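Local coordinates for protein endo-1,4-beta-xylanase C (Paenibacillus barcinonensis, PDB 4XUR) that hydrolyses internal beta-1,4-xylosidic linkages in xylan and is represented here by its CBM22-2 xylan-binding module, in complex with xylotetraose, at residues A114-N119 with K124-D129; I131-A134 with G138-G141. All blocks are in the same frame, centred on the assembly; numbering follows the deposited sequence.

Contact 1 of 2, residues A114-N119 with K124-D129; sequences ASTTLN and KKIEAD
The peptide carbonyls of Thr117, Lys125 and Glu127 are each met at the oxygen by a side chain of the facing strand: Lys124, Thr116 and Ala114. Lys124 NZ donates to Thr117 O at 2.8 Å; the ammonium lies 21° from the carbonyl plane, and the C=O...N angle of 153° makes the approach fairly straight. At the other two carbonyls the facing strand offers methyl groups: Thr116 CG2 lies 3.5 Å from Lys125 O, and Ala114 CB 3.6 Å from Glu127 O. With CG anti to the backbone N (chi1 -161°) and the chain extended beyond it, Lys124 spans the gap between the strands. A leucine in its place would probably leave Thr117 O without this donor and remove the single hydrogen bond across the contact.

The strands run antiparallel, with axes 6.2 Å apart at closest, yet belong to different sheets of the beta-sandwich. Strand 109-119 is the edge of the four-stranded sheet, where Thr116 bonds through its backbone to Ile93, whereas Ile126 bonds to Phe80 in the other sheet. Side chains therefore close the seam. Buried Ile126 crosses Thr116 obliquely, its CG1 3.6 Å from Thr116 OG1. That hydroxyl is buried here and has no polar partner in the model. The second branch of Ile126, CG2, is anti to the backbone N and presses on Ala114 CB at 3.6 Å. Farther along, Ala114 CB meets Ala128 CB at 4.1 Å. Outside the seam, Ser115 OG bonds Asn94, and Glu127 OE1 bonds His77 NE2.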
loop_
_atom_site.group_PDB
_atom_site.type_symbol
_atom_site.label_atom_id
_atom_site.label_comp_id
_atom_site.label_asym_id
_atom_site.label_seq_id
_atom_site.Cartn_x
_atom_site.Cartn_y
_atom_site.Cartn_z
ATOM N N ALA A 114 -5.094 4.163 -7.429
ATOM C CA ALA A 114 -4.159 5.066 -8.038
ATOM C C ALA A 114 -2.870 4.347 -8.468
ATOM O O ALA A 114 -2.557 3.276 -7.963
ATOM C CB ALA A 114 -3.808 6.203 -7.083
ATOM N N SER A 115 -2.150 5.001 -9.388
ATOM C CA SER A 115 -0.955 4.476 -10.040
ATOM C C SER A 115 -0.096 5.619 -10.495
ATOM O O SER A 115 -0.641 6.584 -11.027
ATOM C CB SER A 115 -1.360 3.687 -11.262
ATOM O OG SER A 115 -0.219 3.241 -12.014
ATOM N N THR A 116 1.240 5.538 -10.291
ATOM C CA THR A 116 2.183 6.500 -10.833
ATOM C C THR A 116 3.440 5.753 -11.305
ATOM O O THR A 116 3.726 4.651 -10.823
ATOM C CB THR A 116 2.588 7.611 -9.847
ATOM O OG1 THR A 116 3.487 7.097 -8.855
ATOM C CG2 THR A 116 1.424 8.205 -9.130
ATOM N N THR A 117 4.158 6.363 -12.274
ATOM C CA THR A 117 5.441 5.836 -12.735
ATOM C C THR A 117 6.589 6.505 -11.933
ATOM O O THR A 117 6.735 7.697 -11.947
ATOM C CB THR A 117 5.633 6.091 -14.286
ATOM O OG1 THR A 117 4.622 5.377 -15.023
ATOM C CG2 THR A 117 7.011 5.551 -14.748
ATOM N N LEU A 118 7.378 5.698 -11.268
ATOM C CA LEU A 118 8.476 6.207 -10.443
ATOM C C LEU A 118 9.776 6.042 -11.239
ATOM O O LEU A 118 9.950 5.034 -11.929
ATOM C CB LEU A 118 8.586 5.465 -9.161
ATOM C CG LEU A 118 7.470 5.764 -8.149
ATOM C CD1 LEU A 118 6.324 4.825 -8.431
ATOM C CD2 LEU A 118 7.987 5.624 -6.786
ATOM N N ASN A 119 10.641 7.006 -11.099
ATOM C CA ASN A 119 12.049 6.893 -11.570
ATOM C C ASN A 119 12.901 6.296 -10.466
ATOM O O ASN A 119 12.783 6.676 -9.290
ATOM C CB ASN A 119 12.556 8.278 -11.947
ATOM C CG ASN A 119 11.675 8.948 -13.020
ATOM O OD1 ASN A 119 11.046 9.994 -12.758
ATOM N ND2 ASN A 119 11.586 8.341 -14.168
ATOM N N LYS A 124 8.000 9.693 -4.860
ATOM C CA LYS A 124 6.865 10.318 -5.503
ATOM C C LYS A 124 5.564 9.934 -4.792
ATOM O O LYS A 124 5.469 8.841 -4.238
ATOM C CB LYS A 124 6.850 9.877 -6.934
ATOM C CG LYS A 124 6.031 10.750 -7.857
ATOM C CD LYS A 124 6.507 10.502 -9.281
ATOM C CE LYS A 124 5.410 10.820 -10.299
ATOM N NZ LYS A 124 5.840 10.330 -11.643
ATOM N N LYS A 125 4.616 10.818 -4.867
ATOM C CA LYS A 125 3.309 10.665 -4.186
ATOM C C LYS A 125 2.312 9.872 -5.059
ATOM O O LYS A 125 2.262 10.034 -6.286
ATOM C CB LYS A 125 2.751 12.024 -3.868
ATOM C CG LYS A 125 1.574 11.974 -2.895
ATOM C CD LYS A 125 1.064 13.401 -2.614
ATOM C CE LYS A 125 0.514 13.624 -1.241
ATOM N NZ LYS A 125 -0.039 15.016 -1.136
ATOM N N ILE A 126 1.589 8.952 -4.424
ATOM C CA ILE A 126 0.434 8.278 -5.029
ATOM C C ILE A 126 -0.809 8.731 -4.236
ATOM O O ILE A 126 -0.792 8.637 -3.029
ATOM C CB ILE A 126 0.597 6.750 -4.944
ATOM C CG1 ILE A 126 1.788 6.264 -5.785
ATOM C CG2 ILE A 126 -0.697 6.048 -5.331
ATOM C CD1 ILE A 126 3.100 6.408 -5.115
ATOM N N GLU A 127 -1.835 9.233 -4.912
ATOM C CA GLU A 127 -3.006 9.714 -4.198
ATOM C C GLU A 127 -4.298 9.579 -4.999
ATOM O O GLU A 127 -4.323 9.634 -6.220
ATOM C CB GLU A 127 -2.772 11.148 -3.752
ATOM C CG GLU A 127 -2.868 12.178 -4.892
ATOM C CD GLU A 127 -2.685 13.601 -4.378
ATOM O OE1 GLU A 127 -3.096 13.897 -3.217
ATOM O OE2 GLU A 127 -2.142 14.438 -5.118
ATOM N N ALA A 128 -5.415 9.398 -4.271
ATOM C CA ALA A 128 -6.755 9.479 -4.857
ATOM C C ALA A 128 -7.809 9.646 -3.775
ATOM O O ALA A 128 -7.577 9.336 -2.598
ATOM C CB ALA A 128 -7.072 8.240 -5.674
ATOM N N ASP A 129 -8.973 10.124 -4.173
ATOM C CA ASP A 129 -10.217 9.917 -3.326
ATOM C C ASP A 129 -10.625 8.451 -3.448
ATOM O O ASP A 129 -10.639 7.853 -4.537
ATOM C CB ASP A 129 -11.372 10.791 -3.789
ATOM C CG ASP A 129 -11.296 12.237 -3.342
ATOM O OD1 ASP A 129 -10.345 12.687 -2.696
ATOM O OD2 ASP A 129 -12.284 12.935 -3.648
#

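Contact 2 of 2, residues I131-A134 with G138-G141; sequences IVPA and GISG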
loop_
_atom_site.group_PDB
_atom_site.type_symbol
_atom_site.label_atom_id
_atom_site.label_comp_id
_atom_site.label_asym_id
_atom_site.label_seq_id
_atom_site.Cartn_x
_atom_site.Cartn_y
_atom_site.Cartn_z
ATOM N N ILE A 131 -14.007 5.736 -2.031
ATOM C CA ILE A 131 -15.310 5.598 -1.403
ATOM C C ILE A 131 -15.173 4.428 -0.402
ATOM O O ILE A 131 -14.655 3.340 -0.722
ATOM C CB ILE A 131 -16.367 5.294 -2.536
ATOM C CG1 ILE A 131 -16.653 6.567 -3.277
ATOM C CG2 ILE A 131 -17.655 4.661 -1.974
ATOM C CD1 ILE A 131 -17.124 6.353 -4.679
ATOM N N VAL A 132 -15.686 4.655 0.799
ATOM C CA VAL A 132 -15.820 3.623 1.800
ATOM C C VAL A 132 -17.250 3.095 1.615
ATOM O O VAL A 132 -18.190 3.895 1.801
ATOM C CB VAL A 132 -15.617 4.226 3.226
ATOM C CG1 VAL A 132 -15.577 3.168 4.262
ATOM C CG2 VAL A 132 -14.273 4.974 3.269
ATOM N N PRO A 133 -17.411 1.822 1.273
ATOM C CA PRO A 133 -18.804 1.295 1.091
ATOM C C PRO A 133 -19.682 1.435 2.342
ATOM O O PRO A 133 -19.137 1.434 3.474
ATOM C CB PRO A 133 -18.586 -0.146 0.745
ATOM C CG PRO A 133 -17.199 -0.232 0.181
ATOM C CD PRO A 133 -16.435 0.798 0.972
ATOM N N ALA A 134 -21.009 1.513 2.131
ATOM C CA ALA A 134 -21.967 1.786 3.240
ATOM C C ALA A 134 -22.154 0.516 4.099
ATOM O O ALA A 134 -21.828 -0.596 3.697
ATOM C CB ALA A 134 -23.271 2.290 2.702
ATOM N N GLY A 138 -22.447 -4.778 4.152
ATOM C CA GLY A 138 -21.818 -5.816 4.963
ATOM C C GLY A 138 -20.283 -5.749 4.978
ATOM O O GLY A 138 -19.609 -6.652 5.517
ATOM N N ILE A 139 -19.705 -4.650 4.462
ATOM C CA ILE A 139 -18.291 -4.449 4.496
ATOM C C ILE A 139 -17.742 -4.672 5.899
ATOM O O ILE A 139 -18.295 -4.125 6.842
ATOM C CB ILE A 139 -17.836 -3.047 3.940
ATOM C CG1 ILE A 139 -16.308 -2.899 3.737
ATOM C CG2 ILE A 139 -18.389 -1.866 4.763
ATOM C CD1 ILE A 139 -15.715 -3.470 2.498
ATOM N N SER A 140 -16.651 -5.457 6.008
ATOM C CA SER A 140 -16.030 -5.807 7.282
ATOM C C SER A 140 -14.501 -5.642 7.335
ATOM O O SER A 140 -13.906 -5.779 8.429
ATOM C CB SER A 140 -16.424 -7.221 7.717
ATOM O OG SER A 140 -16.003 -8.202 6.764
ATOM N N GLY A 141 -13.890 -5.398 6.214
ATOM C CA GLY A 141 -12.451 -4.982 6.080
ATOM C C GLY A 141 -12.171 -4.159 4.853
ATOM O O GLY A 141 -12.752 -4.377 3.787
#
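Ile139 pushes its branched side chain against Pro133 and Ala134, where the chain leaves strand 124-131 and turns back into strand 139-147, passing from one sheet of the beta-sandwich to the other. No hydrogen bond spans the two segments. The methyl CG2 of Ile139 faces two backbone oxygens that lie to one side of it, 3.6 Å from Pro133 O and 3.8 Å from Ala134 O. The other branch starts anti to the backbone N (chi1 -170°) and brings CD1 to the proline ring, 4.2 Å from Pro133 CG.

In the next shell, Thr137 OG1 ties the two ends of the turn together: Ala134 O accepts a hydrogen bond from it, and Ile139 N donates one to it. Gly138 then takes a left-handed backbone conformation (phi 79°, psi 11°), in which a CB would jam against the carbonyl O of Thr137. Ile139 is buried further by Lys72 and by Lys99 and Phe101 of strand 90-101, while Val132 packs on Leu67, Leu70 and Val76.

The new strand begins with a classic beta bulge, Ser140 and Gly141 both facing Glu100 and both hydrogen-bonded to its backbone, while Ser140 OG is hydrogen-bonded to Arg103 N and to Glu100 OE2.

In the fold
Contact 1 and contact 2 follow one another along the chain, their centres 23 Å apart, and the 124-129 strand of the first leads into the 131-134 loop of the second. Contact 1 closes the two sheets at an edge; contact 2 lies in the turn that carries the chain from one sheet to the other. Neither meets the bound xylotetraose: the side chain of Ser115 is about 10 Å from a xylose unit and that of Ile139 about 13 Å. The strands concerned reach the glycan pocket elsewhere: 109-119 carries Tyr110, and 139-147 carries Tyr145 and Glu147. The calcium ion lies about 13 Å from the side chain of Lys125.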